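Local coordinates for protein 5-oxoprolinase subunit C (Escherichia coli, PDB 5DUD) that cleaves 5-oxoproline to L-glutamate, coupling the reaction to the hydrolysis of ATP to ADP and phosphate, as subunit C of the bacterial 5-oxoprolinase, at residues T11-G16 and G117-P122; M34-I39 and R110-V115; A40-G45 and R297-L302; G68-T73 and A79-N84. One frame throughout, in Å; residues are numbered along the deposited sequence.

Contact 1. Residues T11-G16 and G117-P122; sequences TTVQDG and GGIDVP
V13 holds CG1 anti to its backbone N (chi1 -172°), and I119 extends CD1 at the end of a stretched chain (chi2 168°); these two torsions turn a methyl of each toward the other segment. There V13 CG1 meets I119 CD1 at 4.2 Å. The same methyl also lies 4.2 Å from V121 CG2, so one branch of V13 serves both aliphatic partners of the loop. The backbones stay apart, with the CA atoms of V13 and I119 8.1 Å from each other, and the side chains alone span the separation. L53 of strand 52-56 and L150 of strand 149-150 each touch both V13 and I119, extending the apolar cluster beyond the two segments. The polar backbone on the strand side is served elsewhere: V13 O accepts a hydrogen bond from T130 OG1, and D15 N donates one to S129 OG. Within the chain, V13 and L150 lie on edge strands of the five- and six-stranded sheets respectively, so the contact lies where the two sheet edges come together. The contact is thus methyl against methyl at van der Waals distance, implying an association by shape and by exclusion of water, without directional bonds between the segments.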
loop_
_atom_site.group_PDB
_atom_site.type_symbol
_atom_site.label_atom_id
_atom_site.label_comp_id
_atom_site.label_asym_id
_atom_site.label_seq_id
_atom_site.Cartn_x
_atom_site.Cartn_y
_atom_site.Cartn_z
ATOM N N THR A 11 -14.832 -6.302 -7.646
ATOM C CA THR A 11 -14.345 -5.921 -8.977
ATOM C C THR A 11 -13.966 -4.440 -8.962
ATOM O O THR A 11 -14.757 -3.621 -8.496
ATOM C CB THR A 11 -15.401 -6.239 -10.041
ATOM O OG1 THR A 11 -15.836 -7.585 -9.852
ATOM C CG2 THR A 11 -14.870 -6.080 -11.465
ATOM N N THR A 12 -12.755 -4.098 -9.468
ATOM C CA THR A 12 -12.226 -2.726 -9.501
ATOM C C THR A 12 -11.370 -2.472 -10.738
ATOM O O THR A 12 -10.862 -3.418 -11.337
ATOM C CB THR A 12 -11.355 -2.446 -8.252
ATOM O OG1 THR A 12 -10.261 -3.372 -8.204
ATOM C CG2 THR A 12 -12.142 -2.487 -6.974
ATOM N N VAL A 13 -11.154 -1.184 -11.072
ATOM C CA VAL A 13 -10.280 -0.761 -12.176
ATOM C C VAL A 13 -8.858 -0.659 -11.619
ATOM O O VAL A 13 -8.620 0.172 -10.739
ATOM C CB VAL A 13 -10.733 0.583 -12.803
ATOM C CG1 VAL A 13 -9.923 0.904 -14.059
ATOM C CG2 VAL A 13 -12.231 0.584 -13.110
ATOM N N GLN A 14 -7.927 -1.499 -12.097
ATOM C CA GLN A 14 -6.556 -1.508 -11.601
ATOM C C GLN A 14 -5.564 -1.189 -12.713
ATOM O O GLN A 14 -5.790 -1.515 -13.874
ATOM C CB GLN A 14 -6.229 -2.863 -10.953
ATOM C CG GLN A 14 -7.032 -3.149 -9.679
ATOM C CD GLN A 14 -6.751 -2.187 -8.540
ATOM O OE1 GLN A 14 -5.702 -1.540 -8.472
ATOM N NE2 GLN A 14 -7.679 -2.083 -7.601
ATOM N N ASP A 15 -4.474 -0.512 -12.319
ATOM C CA ASP A 15 -3.390 -0.008 -13.168
ATOM C C ASP A 15 -2.016 -0.561 -12.698
ATOM O O ASP A 15 -1.970 -1.473 -11.872
ATOM C CB ASP A 15 -3.407 1.537 -13.045
ATOM C CG ASP A 15 -3.051 2.287 -14.305
ATOM O OD1 ASP A 15 -3.872 2.292 -15.238
ATOM O OD2 ASP A 15 -1.962 2.897 -14.346
ATOM N N GLY A 16 -0.920 -0.005 -13.227
ATOM C CA GLY A 16 0.439 -0.293 -12.773
ATOM C C GLY A 16 0.686 0.091 -11.324
ATOM O O GLY A 16 1.358 -0.646 -10.599
ATOM N N GLY A 117 -7.208 0.042 -26.298
ATOM C CA GLY A 117 -7.334 1.467 -26.015
ATOM C C GLY A 117 -7.231 1.790 -24.533
ATOM O O GLY A 117 -6.751 2.869 -24.179
ATOM N N GLY A 118 -7.696 0.877 -23.672
ATOM C CA GLY A 118 -7.666 1.035 -22.223
ATOM C C GLY A 118 -8.943 1.662 -21.710
ATOM O O GLY A 118 -9.658 2.319 -22.469
ATOM N N ILE A 119 -9.235 1.482 -20.417
ATOM C CA ILE A 119 -10.436 2.060 -19.814
ATOM C C ILE A 119 -10.157 3.531 -19.557
ATOM O O ILE A 119 -9.338 3.852 -18.695
ATOM C CB ILE A 119 -10.860 1.313 -18.523
ATOM C CG1 ILE A 119 -11.114 -0.192 -18.801
ATOM C CG2 ILE A 119 -12.107 1.974 -17.909
ATOM C CD1 ILE A 119 -11.263 -1.052 -17.574
ATOM N N ASP A 120 -10.792 4.410 -20.333
ATOM C CA ASP A 120 -10.603 5.843 -20.176
ATOM C C ASP A 120 -11.374 6.303 -18.947
ATOM O O ASP A 120 -12.596 6.413 -18.997
ATOM C CB ASP A 120 -11.053 6.599 -21.445
ATOM C CG ASP A 120 -10.587 8.040 -21.541
ATOM O OD1 ASP A 120 -10.153 8.601 -20.509
ATOM O OD2 ASP A 120 -10.643 8.607 -22.654
ATOM N N VAL A 121 -10.661 6.510 -17.830
ATOM C CA VAL A 121 -11.210 6.998 -16.566
ATOM C C VAL A 121 -10.235 8.062 -16.081
ATOM O O VAL A 121 -9.073 8.036 -16.497
ATOM C CB VAL A 121 -11.472 5.886 -15.511
ATOM C CG1 VAL A 121 -12.774 5.143 -15.801
ATOM C CG2 VAL A 121 -10.301 4.914 -15.396
ATOM N N PRO A 122 -10.640 9.032 -15.244
ATOM C CA PRO A 122 -9.681 10.094 -14.876
ATOM C C PRO A 122 -8.473 9.576 -14.079
ATOM O O PRO A 122 -8.675 8.959 -13.035
ATOM C CB PRO A 122 -10.513 11.094 -14.064
ATOM C CG PRO A 122 -11.906 10.618 -14.085
ATOM C CD PRO A 122 -11.982 9.257 -14.673
#

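Contact 2. Residues M34-I39 and R110-V115; sequences MPALRI and RSYLAV
The hydroxyl of Y112, whose ring packs against A36 and L37, is gripped at OH by two groups: it accepts a hydrogen bond from the backbone N of D33, just before helix 34-44, and it is hydrogen-bonded to OE2 of E54 on strand 52-56. D33 works twice, because its OD1 also accepts from A36 N in the first turn of the helix. The phenol is therefore tied at its far end to the very turn against which its carbon skeleton lies.

That skeleton is placed by the first torsion of Y112, which sets CG beside the backbone N and opposite the carbonyl carbon (chi1 -60°), carrying the ring up from the strand to the helix. Both helical residues lie on the same side of the ring plane, A36 beside CD1 and L37 beside CD2. A36 CB is 3.5 Å from Y112 CD1 and 3.8 Å from Y112 CE1. L37 CB lies 4.1 Å from Y112 CD2. Both methyl and methylene arrive obliquely, and L37 N sits 4.2 Å above that same face, displaced toward the rim. All three residues are buried, and an aromatic with a doubly held hydroxyl gives the interior both apolar surface and a satisfied polar end.

The setting is a helix laid on a sheet. Strand 110-115 runs in the five-stranded antiparallel sheet between 52-56 and 68-74, while helix 34-44 in turn meets helix 285-302, where P35 and R38 touch F299 and I39 touches L302.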
loop_
_atom_site.group_PDB
_atom_site.type_symbol
_atom_site.label_atom_id
_atom_site.label_comp_id
_atom_site.label_asym_id
_atom_site.label_seq_id
_atom_site.Cartn_x
_atom_site.Cartn_y
_atom_site.Cartn_z
ATOM N N MET A 34 0.330 -8.507 -10.762
ATOM C CA MET A 34 0.854 -7.559 -11.752
ATOM C C MET A 34 1.179 -8.252 -13.081
ATOM O O MET A 34 0.802 -7.701 -14.109
ATOM C CB MET A 34 2.094 -6.799 -11.228
ATOM C CG MET A 34 1.780 -5.530 -10.445
ATOM S SD MET A 34 0.756 -4.295 -11.299
ATOM C CE MET A 34 1.552 -4.250 -12.855
ATOM N N PRO A 35 1.811 -9.451 -13.096
ATOM C CA PRO A 35 2.088 -10.139 -14.372
ATOM C C PRO A 35 0.839 -10.491 -15.187
ATOM O O PRO A 35 0.929 -10.517 -16.410
ATOM C CB PRO A 35 2.809 -11.418 -13.927
ATOM C CG PRO A 35 3.399 -11.080 -12.617
ATOM C CD PRO A 35 2.365 -10.217 -11.966
ATOM N N ALA A 36 -0.316 -10.747 -14.534
ATOM C CA ALA A 36 -1.560 -11.068 -15.246
ATOM C C ALA A 36 -2.108 -9.848 -16.008
ATOM O O ALA A 36 -2.414 -9.972 -17.193
ATOM C CB ALA A 36 -2.610 -11.594 -14.289
ATOM N N LEU A 37 -2.213 -8.682 -15.351
ATOM C CA LEU A 37 -2.673 -7.428 -15.967
ATOM C C LEU A 37 -1.727 -6.965 -17.100
ATOM O O LEU A 37 -2.200 -6.486 -18.137
ATOM C CB LEU A 37 -2.767 -6.340 -14.872
ATOM C CG LEU A 37 -3.183 -4.938 -15.326
ATOM C CD1 LEU A 37 -4.195 -4.325 -14.387
ATOM C CD2 LEU A 37 -1.982 -3.999 -15.416
ATOM N N ARG A 38 -0.398 -7.096 -16.891
ATOM C CA ARG A 38 0.603 -6.685 -17.884
ATOM C C ARG A 38 0.475 -7.491 -19.170
ATOM O O ARG A 38 0.450 -6.890 -20.238
ATOM C CB ARG A 38 2.040 -6.774 -17.334
ATOM C CG ARG A 38 2.366 -5.616 -16.400
ATOM C CD ARG A 38 3.752 -5.670 -15.811
ATOM N NE ARG A 38 4.009 -4.490 -14.985
ATOM C CZ ARG A 38 5.091 -4.289 -14.239
ATOM N NH1 ARG A 38 6.060 -5.203 -14.205
ATOM N NH2 ARG A 38 5.219 -3.182 -13.524
ATOM N N ILE A 39 0.325 -8.824 -19.077
ATOM C CA ILE A 39 0.162 -9.699 -20.251
ATOM C C ILE A 39 -1.130 -9.345 -21.007
ATOM O O ILE A 39 -1.108 -9.278 -22.235
ATOM C CB ILE A 39 0.182 -11.198 -19.834
ATOM C CG1 ILE A 39 1.588 -11.618 -19.345
ATOM C CG2 ILE A 39 -0.270 -12.113 -20.980
ATOM C CD1 ILE A 39 1.613 -12.872 -18.459
ATOM N N ARG A 110 -8.166 -14.316 -8.466
ATOM C CA ARG A 110 -8.347 -13.082 -9.237
ATOM C C ARG A 110 -8.138 -13.258 -10.755
ATOM O O ARG A 110 -7.198 -13.922 -11.183
ATOM C CB ARG A 110 -7.416 -11.985 -8.698
ATOM C CG ARG A 110 -7.916 -11.423 -7.364
ATOM C CD ARG A 110 -6.820 -10.923 -6.447
ATOM N NE ARG A 110 -7.334 -10.641 -5.101
ATOM C CZ ARG A 110 -7.384 -11.503 -4.080
ATOM N NH1 ARG A 110 -6.939 -12.749 -4.223
ATOM N NH2 ARG A 110 -7.876 -11.120 -2.905
ATOM N N SER A 111 -9.029 -12.632 -11.558
ATOM C CA SER A 111 -9.020 -12.650 -13.025
ATOM C C SER A 111 -8.986 -11.216 -13.548
ATOM O O SER A 111 -9.540 -10.327 -12.908
ATOM C CB SER A 111 -10.257 -13.382 -13.547
ATOM O OG SER A 111 -10.172 -13.690 -14.931
ATOM N N TYR A 112 -8.338 -10.986 -14.701
ATOM C CA TYR A 112 -8.215 -9.637 -15.268
ATOM C C TYR A 112 -8.817 -9.563 -16.672
ATOM O O TYR A 112 -8.755 -10.536 -17.416
ATOM C CB TYR A 112 -6.743 -9.191 -15.281
ATOM C CG TYR A 112 -6.152 -9.165 -13.891
ATOM C CD1 TYR A 112 -5.750 -10.339 -13.265
ATOM C CD2 TYR A 112 -6.107 -7.988 -13.154
ATOM C CE1 TYR A 112 -5.314 -10.342 -11.944
ATOM C CE2 TYR A 112 -5.642 -7.973 -11.842
ATOM C CZ TYR A 112 -5.247 -9.155 -11.239
ATOM O OH TYR A 112 -4.774 -9.169 -9.948
ATOM N N LEU A 113 -9.413 -8.405 -17.016
ATOM C CA LEU A 113 -10.044 -8.162 -18.311
ATOM C C LEU A 113 -9.564 -6.820 -18.889
ATOM O O LEU A 113 -9.876 -5.766 -18.334
ATOM C CB LEU A 113 -11.578 -8.175 -18.152
ATOM C CG LEU A 113 -12.408 -7.791 -19.382
ATOM C CD1 LEU A 113 -12.054 -8.654 -20.577
ATOM C CD2 LEU A 113 -13.883 -7.900 -19.096
ATOM N N ALA A 114 -8.823 -6.873 -20.010
ATOM C CA ALA A 114 -8.291 -5.694 -20.694
ATOM C C ALA A 114 -8.869 -5.572 -22.102
ATOM O O ALA A 114 -9.069 -6.582 -22.777
ATOM C CB ALA A 114 -6.780 -5.781 -20.766
ATOM N N VAL A 115 -9.115 -4.337 -22.542
ATOM C CA VAL A 115 -9.669 -4.051 -23.869
ATOM C C VAL A 115 -8.724 -3.094 -24.601
ATOM O O VAL A 115 -7.962 -2.376 -23.955
ATOM C CB VAL A 115 -11.119 -3.501 -23.783
ATOM C CG1 VAL A 115 -11.998 -4.410 -22.929
ATOM C CG2 VAL A 115 -11.160 -2.067 -23.262
#

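Contact 3. Residues A40-G45 and R297-L302; sequences ANLLVG and RYFEQL
This is apolar helix-to-helix packing in which L42, near the end of helix 34-44, presses against F299 and L302 of the chain's last helix, 285-302; the centre of the contact is about 17 Å from the centre of the chain, and burial is partial, with L302 buried and L42 and F299 partly exposed. One methyl does the work. L42 CD1 stands 3.9 Å from L302 CB and, at a looser distance, 4.5 Å from F299 CD1, approaching the phenyl ring obliquely. It also comes within 4.3 Å of the backbone O of F299, so the leucine tip rests on main chain as well as on side chains. A chi1 of -80° puts CG of L42 opposite its carbonyl carbon and points the branch at the other helix, where it crosses the side chain of L302 at about a right angle.

Just beyond L42 the helix ends in a Schellman motif. G45 adopts a positive phi of 96°, and its N donates to L42 O at 3.0 Å, so the residue that packs outward through its side chain also takes part in the helix terminus through its carbonyl. L43 O, meanwhile, accepts from R91 NH1, and N41 ND2 is hydrogen-bonded to A48 O.

Within the last helix, L302 has a further aromatic neighbour: its CD1 lies over one face of the Y298 ring, offset toward the rim. Y298 also touches I39, and V165 touches both L43 and L302.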
loop_
_atom_site.group_PDB
_atom_site.type_symbol
_atom_site.label_atom_id
_atom_site.label_comp_id
_atom_site.label_asym_id
_atom_site.label_seq_id
_atom_site.Cartn_x
_atom_site.Cartn_y
_atom_site.Cartn_z
ATOM N N ALA A 40 -2.239 -9.114 -20.272
ATOM C CA ALA A 40 -3.533 -8.751 -20.858
ATOM C C ALA A 40 -3.425 -7.460 -21.665
ATOM O O ALA A 40 -3.860 -7.427 -22.815
ATOM C CB ALA A 40 -4.588 -8.596 -19.771
ATOM N N ASN A 41 -2.835 -6.405 -21.071
ATOM C CA ASN A 41 -2.665 -5.123 -21.766
ATOM C C ASN A 41 -1.691 -5.274 -22.940
ATOM O O ASN A 41 -1.888 -4.643 -23.979
ATOM C CB ASN A 41 -2.199 -4.011 -20.806
ATOM C CG ASN A 41 -3.254 -3.568 -19.818
ATOM O OD1 ASN A 41 -4.405 -3.310 -20.180
ATOM N ND2 ASN A 41 -2.875 -3.388 -18.558
ATOM N N LEU A 42 -0.666 -6.127 -22.788
ATOM C CA LEU A 42 0.281 -6.388 -23.870
ATOM C C LEU A 42 -0.436 -7.042 -25.058
ATOM O O LEU A 42 -0.289 -6.572 -26.188
ATOM C CB LEU A 42 1.459 -7.261 -23.392
ATOM C CG LEU A 42 2.568 -6.510 -22.632
ATOM C CD1 LEU A 42 3.374 -7.456 -21.765
ATOM C CD2 LEU A 42 3.493 -5.764 -23.587
ATOM N N LEU A 43 -1.253 -8.074 -24.796
ATOM C CA LEU A 43 -2.010 -8.763 -25.846
ATOM C C LEU A 43 -2.888 -7.792 -26.633
ATOM O O LEU A 43 -2.915 -7.886 -27.856
ATOM C CB LEU A 43 -2.886 -9.888 -25.266
ATOM C CG LEU A 43 -2.158 -11.157 -24.845
ATOM C CD1 LEU A 43 -2.966 -11.923 -23.810
ATOM C CD2 LEU A 43 -1.846 -12.035 -26.053
ATOM N N VAL A 44 -3.563 -6.837 -25.953
ATOM C CA VAL A 44 -4.437 -5.885 -26.644
ATOM C C VAL A 44 -3.667 -4.703 -27.295
ATOM O O VAL A 44 -4.286 -3.945 -28.038
ATOM C CB VAL A 44 -5.616 -5.373 -25.774
ATOM C CG1 VAL A 44 -6.606 -6.499 -25.493
ATOM C CG2 VAL A 44 -5.163 -4.713 -24.481
ATOM N N GLY A 45 -2.366 -4.560 -27.048
ATOM C CA GLY A 45 -1.557 -3.513 -27.664
ATOM C C GLY A 45 -1.386 -2.265 -26.827
ATOM O O GLY A 45 -0.627 -1.377 -27.218
ATOM N N ARG A 297 12.561 -9.436 -17.668
ATOM C CA ARG A 297 13.061 -9.919 -18.957
ATOM C C ARG A 297 11.965 -10.677 -19.724
ATOM O O ARG A 297 11.971 -10.683 -20.953
ATOM C CB ARG A 297 14.275 -10.841 -18.735
ATOM C CG ARG A 297 15.525 -10.116 -18.218
ATOM C CD ARG A 297 16.653 -11.082 -17.870
ATOM N NE ARG A 297 17.917 -10.384 -17.632
ATOM C CZ ARG A 297 19.108 -10.966 -17.498
ATOM N NH1 ARG A 297 19.219 -12.293 -17.574
ATOM N NH2 ARG A 297 20.194 -10.238 -17.276
ATOM N N TYR A 298 11.051 -11.342 -18.993
ATOM C CA TYR A 298 9.929 -12.092 -19.565
ATOM C C TYR A 298 8.910 -11.145 -20.250
ATOM O O TYR A 298 8.383 -11.515 -21.294
ATOM C CB TYR A 298 9.256 -12.955 -18.471
ATOM C CG TYR A 298 7.928 -13.568 -18.847
ATOM C CD1 TYR A 298 7.865 -14.720 -19.622
ATOM C CD2 TYR A 298 6.736 -13.057 -18.345
ATOM C CE1 TYR A 298 6.645 -15.316 -19.933
ATOM C CE2 TYR A 298 5.512 -13.641 -18.652
ATOM C CZ TYR A 298 5.470 -14.766 -19.456
ATOM O OH TYR A 298 4.267 -15.353 -19.752
ATOM N N PHE A 299 8.663 -9.930 -19.710
ATOM C CA PHE A 299 7.727 -8.978 -20.343
ATOM C C PHE A 299 8.325 -8.375 -21.639
ATOM O O PHE A 299 7.568 -7.970 -22.520
ATOM C CB PHE A 299 7.316 -7.854 -19.373
ATOM C CG PHE A 299 6.663 -8.341 -18.098
ATOM C CD1 PHE A 299 5.475 -9.058 -18.133
ATOM C CD2 PHE A 299 7.224 -8.060 -16.861
ATOM C CE1 PHE A 299 4.885 -9.519 -16.956
ATOM C CE2 PHE A 299 6.645 -8.542 -15.688
ATOM C CZ PHE A 299 5.471 -9.251 -15.742
ATOM N N GLU A 300 9.670 -8.320 -21.752
ATOM C CA GLU A 300 10.381 -7.851 -22.947
ATOM C C GLU A 300 10.264 -8.904 -24.065
ATOM O O GLU A 300 10.241 -8.535 -25.240
ATOM C CB GLU A 300 11.849 -7.518 -22.631
ATOM C CG GLU A 300 11.964 -6.295 -21.735
ATOM C CD GLU A 300 13.370 -5.778 -21.510
ATOM O OE1 GLU A 300 14.201 -6.534 -20.959
ATOM O OE2 GLU A 300 13.627 -4.598 -21.842
ATOM N N GLN A 301 10.156 -10.204 -23.704
ATOM C CA GLN A 301 9.913 -11.282 -24.674
ATOM C C GLN A 301 8.491 -11.147 -25.242
ATOM O O GLN A 301 8.291 -11.337 -26.442
ATOM C CB GLN A 301 10.105 -12.677 -24.047
ATOM C CG GLN A 301 11.565 -13.086 -23.856
ATOM C CD GLN A 301 11.794 -13.894 -22.597
ATOM O OE1 GLN A 301 12.676 -13.583 -21.791
ATOM N NE2 GLN A 301 11.019 -14.956 -22.393
ATOM N N LEU A 302 7.509 -10.810 -24.374
ATOM C CA LEU A 302 6.114 -10.577 -24.782
ATOM C C LEU A 302 5.996 -9.320 -25.657
ATOM O O LEU A 302 5.136 -9.273 -26.537
ATOM C CB LEU A 302 5.186 -10.422 -23.566
ATOM C CG LEU A 302 4.563 -11.691 -22.971
ATOM C CD1 LEU A 302 4.972 -11.883 -21.516
ATOM C CD2 LEU A 302 3.038 -11.644 -23.069
#

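Contact 4. Residues G68-T73 and A79-N84; sequences GWFALT and ARLDDN
Two apolar pairs, F70 with L81 and L72 with A79, make up the whole contact across the segments. In the first, F70 CE1 meets L81 CD2 at 4.0 Å, the two side chains coming from opposite directions and the methyl reaching the ring obliquely. F70 holds CG between its backbone N and carbonyl carbon (chi1 87°), which swings the phenyl toward L81; the leucine answers with CG anti to its backbone N (chi1 -179°). In the second pair, the tip of L72 touches the methyl of A79, with L72 CD1 and A79 CB 3.3 Å apart.

The hydrogen bonds lie within 79-84 or lead away from the contact. L81 N donates to N84 O at 2.8 Å and N84 N donates to L81 O at 3.2 Å, closing a tight beta hairpin with D82 and D83 at its turn. Through its side chain, D82 OD1 accepts from R99 N.

Strand 68-74 lies in the five-stranded sheet between 110-115 and 92-94, whereas 80-81 lies in the six-stranded sheet between 84-85 and 99-102. L100 touches F70 and L72, and L102 touches L72 and A79, so the pairs lie in an apolar layer where the two sheets face each other.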
loop_
_atom_site.group_PDB
_atom_site.type_symbol
_atom_site.label_atom_id
_atom_site.label_comp_id
_atom_site.label_asym_id
_atom_site.label_seq_id
_atom_site.Cartn_x
_atom_site.Cartn_y
_atom_site.Cartn_z
ATOM N N GLY A 68 -13.659 -3.838 -31.368
ATOM C CA GLY A 68 -12.237 -3.806 -31.070
ATOM C C GLY A 68 -11.701 -5.174 -30.733
ATOM O O GLY A 68 -12.123 -6.170 -31.321
ATOM N N TRP A 69 -10.761 -5.231 -29.784
ATOM C CA TRP A 69 -10.133 -6.478 -29.337
ATOM C C TRP A 69 -10.140 -6.539 -27.819
ATOM O O TRP A 69 -10.236 -5.497 -27.169
ATOM C CB TRP A 69 -8.690 -6.573 -29.866
ATOM C CG TRP A 69 -8.564 -6.389 -31.352
ATOM C CD1 TRP A 69 -8.519 -5.206 -32.030
ATOM C CD2 TRP A 69 -8.451 -7.422 -32.336
ATOM N NE1 TRP A 69 -8.407 -5.440 -33.380
ATOM C CE2 TRP A 69 -8.355 -6.791 -33.596
ATOM C CE3 TRP A 69 -8.420 -8.822 -32.278
ATOM C CZ2 TRP A 69 -8.228 -7.515 -34.785
ATOM C CZ3 TRP A 69 -8.282 -9.538 -33.457
ATOM C CH2 TRP A 69 -8.201 -8.886 -34.692
ATOM N N PHE A 70 -10.043 -7.755 -27.247
ATOM C CA PHE A 70 -10.018 -7.945 -25.795
ATOM C C PHE A 70 -9.179 -9.173 -25.417
ATOM O O PHE A 70 -8.756 -9.932 -26.290
ATOM C CB PHE A 70 -11.447 -8.064 -25.230
ATOM C CG PHE A 70 -12.045 -9.453 -25.217
ATOM C CD1 PHE A 70 -12.586 -10.004 -26.368
ATOM C CD2 PHE A 70 -12.110 -10.187 -24.042
ATOM C CE1 PHE A 70 -13.165 -11.272 -26.348
ATOM C CE2 PHE A 70 -12.675 -11.462 -24.027
ATOM C CZ PHE A 70 -13.196 -11.997 -25.179
ATOM N N ALA A 71 -8.942 -9.350 -24.117
ATOM C CA ALA A 71 -8.159 -10.475 -23.610
ATOM C C ALA A 71 -8.471 -10.747 -22.140
ATOM O O ALA A 71 -8.844 -9.828 -21.411
ATOM C CB ALA A 71 -6.674 -10.189 -23.784
ATOM N N LEU A 72 -8.320 -12.014 -21.712
ATOM C CA LEU A 72 -8.542 -12.452 -20.327
ATOM C C LEU A 72 -7.285 -13.144 -19.783
ATOM O O LEU A 72 -6.652 -13.900 -20.514
ATOM C CB LEU A 72 -9.736 -13.410 -20.245
ATOM C CG LEU A 72 -11.145 -12.818 -20.262
ATOM C CD1 LEU A 72 -12.165 -13.914 -20.536
ATOM C CD2 LEU A 72 -11.474 -12.111 -18.946
ATOM N N THR A 73 -6.893 -12.842 -18.532
ATOM C CA THR A 73 -5.719 -13.432 -17.869
ATOM C C THR A 73 -6.099 -13.758 -16.409
ATOM O O THR A 73 -7.264 -13.622 -16.032
ATOM C CB THR A 73 -4.501 -12.481 -17.961
ATOM O OG1 THR A 73 -4.921 -11.179 -17.580
ATOM C CG2 THR A 73 -3.857 -12.455 -19.352
ATOM N N ALA A 79 -14.722 -18.519 -19.268
ATOM C CA ALA A 79 -15.452 -17.413 -19.884
ATOM C C ALA A 79 -16.165 -17.857 -21.148
ATOM O O ALA A 79 -15.577 -18.560 -21.967
ATOM C CB ALA A 79 -14.508 -16.268 -20.204
ATOM N N ARG A 80 -17.446 -17.480 -21.279
ATOM C CA ARG A 80 -18.266 -17.786 -22.449
ATOM C C ARG A 80 -18.681 -16.470 -23.098
ATOM O O ARG A 80 -19.255 -15.618 -22.419
ATOM C CB ARG A 80 -19.504 -18.646 -22.081
ATOM C CG ARG A 80 -19.443 -20.066 -22.650
ATOM C CD ARG A 80 -20.755 -20.809 -22.495
ATOM N NE ARG A 80 -20.669 -22.171 -23.034
ATOM C CZ ARG A 80 -20.841 -22.520 -24.311
ATOM N NH1 ARG A 80 -21.122 -21.598 -25.232
ATOM N NH2 ARG A 80 -20.736 -23.791 -24.679
ATOM N N LEU A 81 -18.332 -16.291 -24.392
ATOM C CA LEU A 81 -18.678 -15.115 -25.197
ATOM C C LEU A 81 -19.837 -15.459 -26.145
ATOM O O LEU A 81 -19.615 -16.008 -27.225
ATOM C CB LEU A 81 -17.446 -14.632 -25.991
ATOM C CG LEU A 81 -17.615 -13.376 -26.883
ATOM C CD1 LEU A 81 -17.870 -12.128 -26.051
ATOM C CD2 LEU A 81 -16.377 -13.139 -27.754
ATOM N N ASP A 82 -21.068 -15.124 -25.723
ATOM C CA ASP A 82 -22.323 -15.353 -26.447
ATOM C C ASP A 82 -22.570 -16.865 -26.692
ATOM O O ASP A 82 -23.253 -17.479 -25.870
ATOM C CB ASP A 82 -22.403 -14.538 -27.771
ATOM C CG ASP A 82 -23.152 -13.202 -27.721
ATOM O OD1 ASP A 82 -23.277 -12.619 -26.614
ATOM O OD2 ASP A 82 -23.562 -12.713 -28.796
ATOM N N ASP A 83 -22.034 -17.469 -27.785
ATOM C CA ASP A 83 -22.267 -18.885 -28.123
ATOM C C ASP A 83 -20.955 -19.684 -28.276
ATOM O O ASP A 83 -20.965 -20.772 -28.861
ATOM C CB ASP A 83 -23.120 -19.002 -29.414
ATOM C CG ASP A 83 -22.513 -18.415 -30.675
ATOM O OD1 ASP A 83 -22.586 -17.179 -30.848
ATOM O OD2 ASP A 83 -21.970 -19.194 -31.489
ATOM N N ASN A 84 -19.842 -19.171 -27.725
ATOM C CA ASN A 84 -18.536 -19.832 -27.783
ATOM C C ASN A 84 -17.826 -19.716 -26.446
ATOM O O ASN A 84 -18.066 -18.763 -25.705
ATOM C CB ASN A 84 -17.659 -19.212 -28.879
ATOM C CG ASN A 84 -18.335 -19.074 -30.226
ATOM O OD1 ASN A 84 -18.476 -17.971 -30.759
ATOM N ND2 ASN A 84 -18.782 -20.183 -30.798
#

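How the contacts relate
The four contacts are grouped about the five-stranded antiparallel sheet and the helix laid on it. Contact 1, on edge strand 12-14, touches contact 2, their centres about 11 Å apart. Contacts 2 and 3 use successive turns of helix 34-44, also about 11 Å apart. Contacts 2 and 4 sit on neighbouring strands, 110-115 and 68-74, about 14 Å apart and tied by probable hydrogen bonds, A36 O to T73 OG1 (2.8 Å) and A71 N to A114 O (3.1 Å). Along the chain, contact 4 is nested inside each of the others and contact 2 inside contact 1, whereas contact 3 crosses both. Strand 12-14 and helix 285-302, far apart in sequence, thereby pack against one region.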